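Local structure of probable oxidoreductase (Pseudomonas aeruginosa, 4B7C) at residues N8-L13 and V29-G34; L42-Y47 and V102-I107; K241-L246 and R272-G277. The protein is probably an NADP-dependent oxidoreductase of the medium-chain dehydrogenase/reductase family, with a Rossmann-fold domain to hold the cofactor. One frame throughout, in Å; residues are numbered along the deposited sequence.

Contact 1: N8-L13 and V29-G34; sequences NRQYQL and VETPLG
Asn8 and Gln10 bond through their backbones to Thr31 and Val29, making a two-stranded antiparallel sheet of the N-terminal, GroES-like part of the chain, its strand directions 137° apart. Each of these pairs is hydrogen-bonded both ways, and the shortest link runs from Asn8 N to Thr31 O at 2.7 Å. Between them Arg9 and Glu30 form a non-hydrogen-bonded pair, where the CA of Arg9 approaches Val29 O at 3.5 Å in a CA-H...O contact. The side chains of this middle pair share a face but barely meet, Arg9 CG standing 4.4 Å from Glu30 CG; the guanidinium leads away to a salt bridge with Asp104.

The opposite face carries Asn8, Gln10, Val29 and Thr31. Tyr105 N and Gln103 OE1 hold the amide of Asn8, whose CB rests 4.2 Å from Leu33 CD1. Farther along, Gln12 OE1 lies against Val29 CG2. Gln10 NE2 bonds to Gln103 OE1, which helps fix the rotation of the Gln10 amide and turns OE1 to Thr31. With Thr31 OG1 set beside its own backbone N (chi1 -54°), the hydroxyl donates to Gln10 OE1 at 3.1 Å, arriving from above the carbonyl plane, 64° out of it.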
# COMPACT_ATOMS: atom_id res chain seq x y z
N ASN B 8 1.02 37.51 -26.45
CA ASN B 8 1.12 36.52 -25.37
C ASN B 8 2.32 35.62 -25.62
O ASN B 8 2.31 34.81 -26.54
CB ASN B 8 -0.16 35.68 -25.30
CG ASN B 8 -0.14 34.69 -24.14
OD1 ASN B 8 0.51 34.91 -23.11
ND2 ASN B 8 -0.86 33.57 -24.31
N ARG B 9 3.37 35.78 -24.81
CA ARG B 9 4.53 34.90 -24.91
C ARG B 9 4.19 33.59 -24.21
O ARG B 9 3.63 33.59 -23.11
CB ARG B 9 5.78 35.50 -24.28
CG ARG B 9 6.19 36.86 -24.85
CD ARG B 9 7.30 37.47 -24.03
NE ARG B 9 6.90 37.69 -22.65
CZ ARG B 9 7.74 37.88 -21.64
NH1 ARG B 9 9.05 37.89 -21.83
NH2 ARG B 9 7.25 38.06 -20.42
N GLN B 10 4.57 32.49 -24.85
CA GLN B 10 4.27 31.15 -24.34
C GLN B 10 5.46 30.21 -24.47
O GLN B 10 6.19 30.25 -25.46
CB GLN B 10 3.13 30.52 -25.12
CG GLN B 10 1.88 31.35 -25.28
CD GLN B 10 0.85 30.59 -26.09
OE1 GLN B 10 1.16 30.07 -27.17
NE2 GLN B 10 -0.37 30.47 -25.56
N TYR B 11 5.62 29.36 -23.47
CA TYR B 11 6.51 28.21 -23.60
C TYR B 11 5.67 26.99 -23.94
O TYR B 11 4.81 26.58 -23.16
CB TYR B 11 7.32 27.96 -22.35
CG TYR B 11 8.61 28.71 -22.34
CD1 TYR B 11 9.66 28.34 -23.17
CD2 TYR B 11 8.79 29.81 -21.49
CE1 TYR B 11 10.86 29.03 -23.16
CE2 TYR B 11 9.98 30.51 -21.49
CZ TYR B 11 11.01 30.12 -22.33
OH TYR B 11 12.18 30.82 -22.32
N GLN B 12 5.92 26.45 -25.13
CA GLN B 12 5.24 25.24 -25.58
C GLN B 12 6.14 24.04 -25.39
O GLN B 12 7.36 24.16 -25.43
CB GLN B 12 4.84 25.35 -27.04
CG GLN B 12 3.87 26.47 -27.34
CD GLN B 12 3.61 26.64 -28.82
OE1 GLN B 12 4.25 26.01 -29.65
NE2 GLN B 12 2.66 27.52 -29.16
N LEU B 13 5.52 22.88 -25.17
CA LEU B 13 6.27 21.62 -25.12
C LEU B 13 6.65 21.24 -26.55
O LEU B 13 5.79 21.01 -27.39
CB LEU B 13 5.46 20.51 -24.47
CG LEU B 13 6.17 19.16 -24.28
CD1 LEU B 13 7.31 19.30 -23.29
CD2 LEU B 13 5.18 18.09 -23.85
N VAL B 29 7.49 30.87 -27.87
CA VAL B 29 6.70 31.36 -29.01
C VAL B 29 5.88 32.61 -28.65
O VAL B 29 5.43 32.80 -27.51
CB VAL B 29 5.86 30.23 -29.67
CG1 VAL B 29 4.95 30.82 -30.74
CG2 VAL B 29 6.80 29.19 -30.27
N GLU B 30 5.74 33.50 -29.62
CA GLU B 30 4.93 34.70 -29.47
C GLU B 30 3.63 34.51 -30.22
O GLU B 30 3.63 34.24 -31.42
CB GLU B 30 5.66 35.93 -29.99
CG GLU B 30 6.89 36.29 -29.18
CD GLU B 30 7.56 37.57 -29.63
OE1 GLU B 30 7.11 38.17 -30.63
OE2 GLU B 30 8.54 37.97 -28.97
N THR B 31 2.52 34.66 -29.50
CA THR B 31 1.20 34.44 -30.06
C THR B 31 0.35 35.70 -29.86
O THR B 31 0.44 36.34 -28.81
CB THR B 31 0.51 33.26 -29.37
OG1 THR B 31 1.37 32.11 -29.45
CG2 THR B 31 -0.82 32.92 -30.06
N PRO B 32 -0.48 36.04 -30.85
CA PRO B 32 -1.36 37.18 -30.61
C PRO B 32 -2.36 36.90 -29.50
O PRO B 32 -2.96 35.83 -29.45
CB PRO B 32 -2.09 37.38 -31.96
CG PRO B 32 -1.41 36.50 -32.94
CD PRO B 32 -0.69 35.43 -32.17
N LEU B 33 -2.55 37.89 -28.63
CA LEU B 33 -3.48 37.74 -27.52
C LEU B 33 -4.91 37.81 -28.04
O LEU B 33 -5.32 38.84 -28.58
CB LEU B 33 -3.27 38.83 -26.48
CG LEU B 33 -4.15 38.74 -25.23
CD1 LEU B 33 -3.90 37.42 -24.49
CD2 LEU B 33 -3.88 39.94 -24.33
N GLY B 34 -5.67 36.74 -27.83
CA GLY B 34 -7.08 36.71 -28.24
C GLY B 34 -8.01 37.41 -27.25
O GLY B 34 -7.57 38.14 -26.36

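Contact 2: L42-Y47 and V102-I107; sequences LVKNEY and VQDYFI
Leu42 CD1 presses on Ile107 CG1 at 3.4 Å, tighter than usual for two carbons, and the same methyl reaches Tyr105 CD1 at 4.1 Å, giving the contact its apolar centre. The leucine gets there with CG anti to the backbone N (chi1 164°); Leu42 also touches Val84 of strand 77-85. Through the sheet from this cluster, Val43 and Phe106 lie CB to CB, and the Phe106 ring meets that of Phe113. These are neighbouring antiparallel strands of the larger sheet of the GroES-like domain. Val43 and Phe106 are the hydrogen-bonded pair, Val43 N meeting Phe106 O at 2.7 Å, with the non-hydrogen-bonded pairs Leu42-Ile107 and Lys44-Tyr105 to either side.

Farther out, the aliphatic part of Lys44 passes obliquely by the tyrosine, its CD 3.4 Å from Tyr105 CE1. The bend at chi2 (67°) lays CD by the ring, and the one at chi4 (90°) brings NZ to Asp104 O, to which it donates at 2.9 Å. NZ also donates to Asn45 O, in the carbonyl plane and on a lone pair. The Asp104 carboxylate is near enough that it would probably favour the lysine's charge, though too far for a salt bridge and itself engaged by Arg9.

Asp104 O takes a second bond from Asn45 N. The amide of Asn45 crosses to the loop as well: ND2 donates to Gln103 O at 2.9 Å from above that carbonyl, and to Leu100 O. Two donors on opposite faces of the Asp104 carbonyl, with the Asn45 amide on Gln103 O, thus tie the loop before strand 105-108 to strand 41-49, at the price of one buried oxygen, Asn45 OD1, that has no partner in the model.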
# COMPACT_ATOMS: atom_id res chain seq x y z
N LEU B 42 -10.20 35.95 -19.12
CA LEU B 42 -8.86 36.39 -19.52
C LEU B 42 -8.12 36.81 -18.27
O LEU B 42 -8.56 37.72 -17.55
CB LEU B 42 -8.91 37.55 -20.54
CG LEU B 42 -7.61 38.36 -20.76
CD1 LEU B 42 -6.48 37.48 -21.27
CD2 LEU B 42 -7.78 39.57 -21.67
N VAL B 43 -6.99 36.16 -18.03
CA VAL B 43 -6.19 36.39 -16.82
C VAL B 43 -4.78 36.85 -17.18
O VAL B 43 -4.13 36.27 -18.06
CB VAL B 43 -6.07 35.13 -15.95
CG1 VAL B 43 -5.09 35.36 -14.82
CG2 VAL B 43 -7.42 34.69 -15.40
N LYS B 44 -4.32 37.91 -16.51
CA LYS B 44 -2.92 38.31 -16.59
C LYS B 44 -2.14 37.49 -15.58
O LYS B 44 -2.35 37.62 -14.38
CB LYS B 44 -2.72 39.80 -16.30
CG LYS B 44 -1.26 40.23 -16.24
CD LYS B 44 -0.56 40.14 -17.60
CE LYS B 44 0.97 40.13 -17.50
NZ LYS B 44 1.58 38.76 -17.38
N ASN B 45 -1.28 36.61 -16.06
CA ASN B 45 -0.51 35.74 -15.18
C ASN B 45 0.55 36.54 -14.43
O ASN B 45 1.30 37.30 -15.04
CB ASN B 45 0.12 34.58 -15.95
CG ASN B 45 -0.91 33.65 -16.59
OD1 ASN B 45 -2.12 33.75 -16.32
ND2 ASN B 45 -0.43 32.73 -17.43
N GLU B 46 0.62 36.36 -13.12
CA GLU B 46 1.55 37.12 -12.28
C GLU B 46 2.67 36.27 -11.69
O GLU B 46 3.84 36.66 -11.73
CB GLU B 46 0.80 37.84 -11.16
CG GLU B 46 -0.09 38.99 -11.65
CD GLU B 46 -0.11 40.25 -10.79
OE1 GLU B 46 0.43 40.24 -9.64
OE2 GLU B 46 -0.67 41.27 -11.31
N TYR B 47 2.28 35.13 -11.13
CA TYR B 47 3.22 34.18 -10.57
C TYR B 47 2.86 32.76 -11.00
O TYR B 47 1.69 32.38 -10.98
CB TYR B 47 3.24 34.25 -9.06
CG TYR B 47 3.72 35.57 -8.51
CD1 TYR B 47 5.07 35.78 -8.26
CD2 TYR B 47 2.82 36.59 -8.24
CE1 TYR B 47 5.52 36.98 -7.75
CE2 TYR B 47 3.25 37.79 -7.72
CZ TYR B 47 4.60 37.99 -7.48
OH TYR B 47 5.04 39.17 -6.98
N VAL B 102 2.38 28.18 -18.73
CA VAL B 102 3.65 28.90 -18.78
C VAL B 102 3.56 29.94 -19.88
O VAL B 102 4.06 29.74 -21.00
CB VAL B 102 4.86 27.97 -18.99
CG1 VAL B 102 6.14 28.80 -18.99
CG2 VAL B 102 4.95 26.92 -17.88
N GLN B 103 2.93 31.06 -19.55
CA GLN B 103 2.63 32.11 -20.51
C GLN B 103 2.29 33.43 -19.80
O GLN B 103 2.11 33.46 -18.59
CB GLN B 103 1.47 31.69 -21.41
CG GLN B 103 0.21 31.33 -20.66
CD GLN B 103 -0.88 30.78 -21.54
OE1 GLN B 103 -0.89 30.97 -22.77
NE2 GLN B 103 -1.83 30.08 -20.91
N ASP B 104 2.22 34.50 -20.58
CA ASP B 104 1.90 35.85 -20.05
C ASP B 104 0.43 35.95 -19.65
O ASP B 104 0.10 36.55 -18.62
CB ASP B 104 2.18 36.94 -21.08
CG ASP B 104 3.66 37.24 -21.26
OD1 ASP B 104 4.39 37.35 -20.25
OD2 ASP B 104 4.09 37.33 -22.44
N TYR B 105 -0.43 35.37 -20.48
CA TYR B 105 -1.87 35.48 -20.32
C TYR B 105 -2.55 34.14 -20.46
O TYR B 105 -2.17 33.34 -21.33
CB TYR B 105 -2.48 36.40 -21.38
CG TYR B 105 -2.02 37.83 -21.33
CD1 TYR B 105 -2.70 38.77 -20.56
CD2 TYR B 105 -0.92 38.26 -22.07
CE1 TYR B 105 -2.30 40.09 -20.52
CE2 TYR B 105 -0.50 39.57 -22.03
CZ TYR B 105 -1.21 40.49 -21.26
OH TYR B 105 -0.80 41.79 -21.21
N PHE B 106 -3.55 33.90 -19.62
CA PHE B 106 -4.43 32.74 -19.75
C PHE B 106 -5.78 33.17 -20.29
O PHE B 106 -6.39 34.11 -19.76
CB PHE B 106 -4.63 32.01 -18.42
CG PHE B 106 -5.75 31.00 -18.45
CD1 PHE B 106 -5.53 29.70 -18.87
CD2 PHE B 106 -7.05 31.37 -18.07
CE1 PHE B 106 -6.55 28.77 -18.91
CE2 PHE B 106 -8.08 30.45 -18.11
CZ PHE B 106 -7.84 29.15 -18.53
N ILE B 107 -6.23 32.49 -21.33
CA ILE B 107 -7.59 32.63 -21.84
C ILE B 107 -8.23 31.26 -21.92
O ILE B 107 -7.71 30.36 -22.56
CB ILE B 107 -7.67 33.26 -23.23
CG1 ILE B 107 -7.21 34.72 -23.20
CG2 ILE B 107 -9.09 33.25 -23.76
CD1 ILE B 107 -7.37 35.41 -24.55

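Contact 3: K241-L246 and R272-G277; sequences KARIVL and RARMEG
Arg243 and Arg274 bring two guanidinium groups to one face of the Rossmann sheet, their planes 73° apart, and meet where Arg243 CG comes obliquely to Arg274 NH1 at 3.7 Å. The two charged groups are directed to different partners. In the plane of the Arg243 group, NH1 donates to Lys241 O at 3.1 Å, an approach allowed by bends at chi2 and chi3; NE goes to Gly145 O, and NH2 to Gln146 O and the carboxylate of Glu151.

Strands 242-246 and 274-277 run parallel, the two strands of a beta-alpha-beta unit whose connection includes helix 267-270. Four backbone bonds join them, among them Ile244 N to Arg274 O at 2.7 Å. Strand 274-277 is outermost in this chain's parallel sheet, yet it pairs antiparallel with a strand of the second subunit, so the sheet continues across the interface, flanked by salt bridges from Arg274 to Glu276 of the second subunit and from Arg272 to Asp282 of the second subunit.

The other face is apolar. Met275, folded at its last torsion (chi3 -81°), turns CE onto Ile244 CD1 at 3.7 Å, while its CG and SD lie along Leu246 CD1, each 3.9 Å from that methyl. Helix 228-235 covers this face, Leu235 on Ile244 and Leu231 on Met275, whereas Val245, on the arginine face, packs against Ala140 and Val144 of helix 132-145.

At the start of the strands Ala242 CB touches Ala273 CB. Arg272 leaves its helix through a Schellman motif. A water bridges the side-chain end of Lys241 and the backbone of Arg272, accepting from Lys241 NZ at 2.9 Å and donating to Arg272 O at 2.9 Å.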
# COMPACT_ATOMS: atom_id res chain seq x y z
N LYS B 241 0.66 -0.99 12.33
CA LYS B 241 -0.45 -0.12 11.88
C LYS B 241 0.01 1.25 11.34
O LYS B 241 -0.71 2.24 11.39
CB LYS B 241 -1.52 0.07 12.99
CG LYS B 241 -2.35 -1.20 13.21
CD LYS B 241 -3.54 -1.19 14.13
CE LYS B 241 -4.64 -2.17 13.72
NZ LYS B 241 -5.41 -1.82 12.49
N ALA B 242 1.23 1.27 10.80
CA ALA B 242 1.76 2.47 10.19
C ALA B 242 0.93 2.88 8.98
O ALA B 242 0.31 2.03 8.33
CB ALA B 242 3.19 2.25 9.76
N ARG B 243 0.96 4.17 8.68
CA ARG B 243 0.36 4.70 7.46
C ARG B 243 1.42 5.37 6.63
O ARG B 243 2.15 6.24 7.11
CB ARG B 243 -0.74 5.70 7.77
CG ARG B 243 -2.01 5.07 8.32
CD ARG B 243 -1.90 4.80 9.82
NE ARG B 243 -1.91 5.97 10.64
CZ ARG B 243 -1.29 6.11 11.80
NH1 ARG B 243 -0.52 5.17 12.37
NH2 ARG B 243 -1.46 7.26 12.41
N ILE B 244 1.51 4.94 5.38
CA ILE B 244 2.39 5.55 4.40
C ILE B 244 1.54 6.29 3.38
O ILE B 244 0.69 5.68 2.71
CB ILE B 244 3.25 4.52 3.67
CG1 ILE B 244 4.15 3.78 4.67
CG2 ILE B 244 4.08 5.18 2.58
CD1 ILE B 244 5.12 2.82 4.01
N VAL B 245 1.75 7.60 3.27
CA VAL B 245 1.04 8.38 2.28
C VAL B 245 1.96 8.75 1.14
O VAL B 245 3.04 9.32 1.35
CB VAL B 245 0.34 9.63 2.89
CG1 VAL B 245 1.32 10.48 3.66
CG2 VAL B 245 -0.33 10.43 1.79
N LEU B 246 1.55 8.38 -0.07
CA LEU B 246 2.31 8.66 -1.28
C LEU B 246 1.76 9.91 -1.97
O LEU B 246 0.60 9.93 -2.41
CB LEU B 246 2.25 7.49 -2.26
CG LEU B 246 2.66 6.12 -1.73
CD1 LEU B 246 2.51 5.10 -2.86
CD2 LEU B 246 4.09 6.14 -1.19
N ARG B 272 1.23 -4.98 9.31
CA ARG B 272 -0.21 -4.77 9.05
C ARG B 272 -0.49 -3.27 8.88
O ARG B 272 -1.34 -2.67 9.54
CB ARG B 272 -1.06 -5.40 10.14
CG ARG B 272 -0.93 -6.91 10.15
CD ARG B 272 0.21 -7.37 11.05
NE ARG B 272 -0.24 -7.61 12.42
CZ ARG B 272 0.55 -7.97 13.43
NH1 ARG B 272 1.86 -8.11 13.24
NH2 ARG B 272 0.03 -8.17 14.63
N ALA B 273 0.26 -2.71 7.96
CA ALA B 273 0.32 -1.29 7.70
C ALA B 273 -0.34 -0.98 6.36
O ALA B 273 -0.59 -1.88 5.56
CB ALA B 273 1.77 -0.84 7.64
N ARG B 274 -0.54 0.31 6.12
CA ARG B 274 -1.27 0.80 4.95
C ARG B 274 -0.41 1.76 4.14
O ARG B 274 0.24 2.65 4.69
CB ARG B 274 -2.55 1.49 5.41
CG ARG B 274 -3.35 2.16 4.31
CD ARG B 274 -4.49 2.99 4.88
NE ARG B 274 -5.38 2.18 5.71
CZ ARG B 274 -5.75 2.46 6.96
NH1 ARG B 274 -5.35 3.57 7.58
NH2 ARG B 274 -6.57 1.63 7.60
N MET B 275 -0.42 1.56 2.83
CA MET B 275 0.23 2.46 1.90
C MET B 275 -0.83 2.98 0.93
O MET B 275 -1.48 2.20 0.22
CB MET B 275 1.35 1.78 1.12
CG MET B 275 2.08 2.69 0.14
SD MET B 275 3.37 1.86 -0.81
CE MET B 275 4.64 1.91 0.43
N GLU B 276 -0.97 4.30 0.87
CA GLU B 276 -2.05 4.92 0.13
C GLU B 276 -1.64 6.18 -0.62
O GLU B 276 -0.94 7.05 -0.09
CB GLU B 276 -3.22 5.23 1.06
CG GLU B 276 -4.46 5.72 0.35
CD GLU B 276 -5.67 5.82 1.27
OE1 GLU B 276 -5.66 5.24 2.37
OE2 GLU B 276 -6.65 6.46 0.86
N GLY B 277 -2.09 6.27 -1.87
CA GLY B 277 -1.84 7.42 -2.70
C GLY B 277 -2.93 8.47 -2.59
O GLY B 277 -4.07 8.16 -2.26
O HOH W 1 -3.89 -3.42 10.66

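Overall arrangement
Contacts 1 and 2 are neighbours in the GroES-like part, their centres about 10 Å apart, and touch directly: residues 103-105 meet side chains of strand 8-13, and Gly34 packs on Ile107. No strand is shared, though strands 26-32 and 41-49 follow each other in the chain. Contact 3 belongs to the Rossmann part across the chain's centre, about 43 Å from contact 1, centre to centre. Contact 1 is a surface pair of strands, while contacts 2 and 3 are partly buried. The antiparallel first two add side-chain amides, with a hydroxyl in one and an ammonium in the other, to their backbone ladders; the parallel third has one apolar face and one mainly charged face, and alone meets the second subunit.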